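Local coordinates for ESX-5 secretion-associated protein EspG5 (PDB 6VJ5), which acts as a specific cytoplasmic chaperone for its cognate PE/PPE proteins, preventing aggregation of their dimers, and is required for secretion of LipY and PE31/PPE18, at residues L78-L83 with A121-H126. Sequence-based numbering, arbitrary orientation.
Sequences LAAPDL and ARRGQH
The guanidinium of R122 has the CB of L83 over one face. The CB of D82 approaches the same group obliquely, 3.5 Å from R122 NH2. L83 CD2 also touches R122 NH1, at 3.9 Å. The R122 chain runs out from the strand and bends at chi3 (84°), which lays one face of the group against L83 CB and its NH2 near D82 CB. The D82 carboxylate and this guanidinium are turned 50° apart. The salt bridge between them is long, with D82 OD2 3.9 Å from R122 NH2. D82 OD2 also accepts a nearly straight hydrogen bond from G124 N (3.2 Å, 171°). The guanidinium of R123 lies by A80, where the chain leaves the helix. A80 O approaches it obliquely, and A80 CB packs 3.8 Å from R123 NH2.

Two residues, D82 and L83, sit opposite the single residue R122, which makes a classic beta bulge. R122 O takes a hydrogen bond from D82 N at 2.8 Å and a weak one from L83 N. R122 N returns a bond to L83 O at 3.0 Å. The bulge lies where the chain leaves helix 69-79, turns through A80 and P81, and enters strand 83-91. This strand runs antiparallel to strand 115-123 in the large sheet of the EspG fold. Beyond R123 the chain turns back through the type II' turn R123-H126 into strand 126-133, which lies on the other side of strand 115-123 from strand 83-91. G124 occupies this turn with positive phi.

A121 CB points at the helix end and meets L78 CD2 at 3.8 Å and, more loosely, P81 CB. L78 continues onto V128 and A130, so the end of the helix packs on two neighbouring strands. W127 touches both L83 and R122.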
ATOM      1  N   LEU C  78       7.685  12.807 -16.340  1.00 71.30           N
ATOM      2  CA  LEU C  78       6.715  11.740 -16.114  1.00 73.81           C
ATOM      3  C   LEU C  78       5.911  11.997 -14.843  1.00 66.41           C
ATOM      4  O   LEU C  78       4.713  11.694 -14.775  1.00 63.40           O
ATOM      5  CB  LEU C  78       7.433  10.391 -16.027  1.00 66.23           C
ATOM      6  CG  LEU C  78       8.406  10.034 -17.151  1.00 64.63           C
ATOM      7  CD1 LEU C  78       9.294   8.859 -16.759  1.00 63.43           C
ATOM      8  CD2 LEU C  78       7.656   9.713 -18.439  1.00 65.70           C
ATOM      9  N   ALA C  79       6.556  12.577 -13.826  1.00 65.48           N
ATOM     10  CA  ALA C  79       5.923  12.726 -12.520  1.00 66.45           C
ATOM     11  C   ALA C  79       4.837  13.794 -12.516  1.00 64.07           C
ATOM     12  O   ALA C  79       3.859  13.672 -11.770  1.00 57.47           O
ATOM     13  CB  ALA C  79       6.979  13.056 -11.465  1.00 72.21           C
ATOM     14  N   ALA C  80       4.982  14.849 -13.318  1.00 67.95           N
ATOM     15  CA  ALA C  80       4.014  15.949 -13.334  1.00 78.52           C
ATOM     16  C   ALA C  80       3.951  16.546 -14.731  1.00 76.16           C
ATOM     17  O   ALA C  80       4.320  17.705 -14.953  1.00 77.60           O
ATOM     18  CB  ALA C  80       4.383  17.012 -12.300  1.00 85.09           C
ATOM     19  N   PRO C  81       3.469  15.779 -15.702  1.00 66.62           N
ATOM     20  CA  PRO C  81       3.381  16.300 -17.069  1.00 69.15           C
ATOM     21  C   PRO C  81       2.158  17.179 -17.260  1.00 67.21           C
ATOM     22  O   PRO C  81       1.145  17.044 -16.569  1.00 68.07           O
ATOM     23  CB  PRO C  81       3.282  15.029 -17.920  1.00 73.53           C
ATOM     24  CG  PRO C  81       2.533  14.076 -17.031  1.00 72.07           C
ATOM     25  CD  PRO C  81       2.985  14.389 -15.605  1.00 70.31           C
ATOM     26  N   ASP C  82       2.282  18.116 -18.201  1.00 64.35           N
ATOM     27  CA  ASP C  82       1.115  18.864 -18.648  1.00 77.66           C
ATOM     28  C   ASP C  82       0.305  18.057 -19.655  1.00 77.20           C
ATOM     29  O   ASP C  82      -0.918  18.213 -19.747  1.00 74.18           O
ATOM     30  CB  ASP C  82       1.544  20.196 -19.263  1.00 88.32           C
ATOM     31  CG  ASP C  82       2.398  21.034 -18.319  1.00 88.95           C
ATOM     32  OD1 ASP C  82       2.013  21.217 -17.142  1.00 83.46           O
ATOM     33  OD2 ASP C  82       3.458  21.518 -18.766  1.00 86.72           O
ATOM     34  N   LEU C  83       0.971  17.184 -20.402  1.00 62.21           N
ATOM     35  CA  LEU C  83       0.357  16.384 -21.447  1.00 60.71           C
ATOM     36  C   LEU C  83       0.970  14.997 -21.431  1.00 63.51           C
ATOM     37  O   LEU C  83       2.186  14.847 -21.271  1.00 61.62           O
ATOM     38  CB  LEU C  83       0.567  17.027 -22.819  1.00 70.78           C
ATOM     39  CG  LEU C  83      -0.025  16.303 -24.023  1.00 65.04           C
ATOM     40  CD1 LEU C  83      -1.541  16.301 -23.960  1.00 73.18           C
ATOM     41  CD2 LEU C  83       0.468  16.956 -25.307  1.00 73.36           C
ATOM     42  N   ALA C 121       5.527  11.864 -22.464  1.00 62.88           N
ATOM     43  CA  ALA C 121       5.173  12.894 -21.500  1.00 64.51           C
ATOM     44  C   ALA C 121       5.808  14.222 -21.889  1.00 62.43           C
ATOM     45  O   ALA C 121       6.889  14.264 -22.481  1.00 58.46           O
ATOM     46  CB  ALA C 121       5.618  12.499 -20.089  1.00 69.93           C
ATOM     47  N   ARG C 122       5.123  15.311 -21.557  1.00 68.80           N
ATOM     48  CA  ARG C 122       5.626  16.647 -21.837  1.00 79.30           C
ATOM     49  C   ARG C 122       5.456  17.530 -20.610  1.00 78.05           C
ATOM     50  O   ARG C 122       4.417  17.499 -19.944  1.00 77.94           O
ATOM     51  CB  ARG C 122       4.900  17.286 -23.028  1.00 74.43           C
ATOM     52  CG  ARG C 122       5.592  18.515 -23.605  1.00 70.40           C
ATOM     53  CD  ARG C 122       4.581  19.439 -24.272  1.00 67.30           C
ATOM     54  NE  ARG C 122       3.948  20.320 -23.294  1.00 77.89           N
ATOM     55  CZ  ARG C 122       2.698  20.767 -23.375  1.00 85.16           C
ATOM     56  NH1 ARG C 122       1.922  20.406 -24.388  1.00 80.64           N
ATOM     57  NH2 ARG C 122       2.221  21.567 -22.433  1.00 89.45           N
ATOM     58  N   ARG C 123       6.494  18.306 -20.312  1.00 82.18           N
ATOM     59  CA  ARG C 123       6.442  19.369 -19.319  1.00 76.41           C
ATOM     60  C   ARG C 123       7.098  20.589 -19.941  1.00 76.66           C
ATOM     61  O   ARG C 123       8.296  20.561 -20.246  1.00 75.82           O
ATOM     62  CB  ARG C 123       7.156  18.968 -18.028  1.00 77.17           C
ATOM     63  CG  ARG C 123       6.788  19.827 -16.825  1.00 74.58           C
ATOM     64  CD  ARG C 123       7.611  19.429 -15.607  1.00 83.57           C
ATOM     65  NE  ARG C 123       6.905  19.699 -14.357  1.00 89.50           N
ATOM     66  CZ  ARG C 123       7.472  19.678 -13.154  1.00 91.10           C
ATOM     67  NH1 ARG C 123       8.765  19.407 -13.029  1.00103.91           N
ATOM     68  NH2 ARG C 123       6.746  19.935 -12.075  1.00 89.76           N
ATOM     69  N   GLY C 124       6.311  21.637 -20.164  1.00 74.02           N
ATOM     70  CA  GLY C 124       6.796  22.792 -20.893  1.00 78.09           C
ATOM     71  C   GLY C 124       7.110  22.449 -22.334  1.00 76.35           C
ATOM     72  O   GLY C 124       6.199  22.281 -23.148  1.00 80.62           O
ATOM     73  N   GLN C 125       8.398  22.349 -22.660  1.00 75.65           N
ATOM     74  CA  GLN C 125       8.841  21.885 -23.969  1.00 77.62           C
ATOM     75  C   GLN C 125       9.725  20.649 -23.856  1.00 78.92           C
ATOM     76  O   GLN C 125      10.332  20.232 -24.850  1.00 75.71           O
ATOM     77  CB  GLN C 125       9.589  22.999 -24.710  1.00 82.08           C
ATOM     78  CG  GLN C 125       8.775  24.267 -24.942  1.00 88.94           C
ATOM     79  CD  GLN C 125       9.015  25.319 -23.873  1.00 98.54           C
ATOM     80  OE1 GLN C 125       8.080  25.778 -23.218  1.00 97.26           O
ATOM     81  NE2 GLN C 125      10.273  25.712 -23.698  1.00 95.60           N
ATOM     82  N   HIS C 126       9.836  20.069 -22.665  1.00 69.65           N
ATOM     83  CA  HIS C 126      10.644  18.877 -22.441  1.00 71.59           C
ATOM     84  C   HIS C 126       9.780  17.650 -22.711  1.00 81.12           C
ATOM     85  O   HIS C 126       8.830  17.377 -21.969  1.00 78.88           O
ATOM     86  CB  HIS C 126      11.189  18.881 -21.016  1.00 68.20           C
ATOM     87  CG  HIS C 126      12.305  17.914 -20.793  1.00 68.87           C
ATOM     88  ND1 HIS C 126      12.974  17.813 -19.592  1.00 68.95           N
ATOM     89  CD2 HIS C 126      12.869  16.998 -21.616  1.00 72.51           C
ATOM     90  CE1 HIS C 126      13.902  16.877 -19.685  1.00 78.46           C
ATOM     91  NE2 HIS C 126      13.858  16.367 -20.903  1.00 73.67           N
TER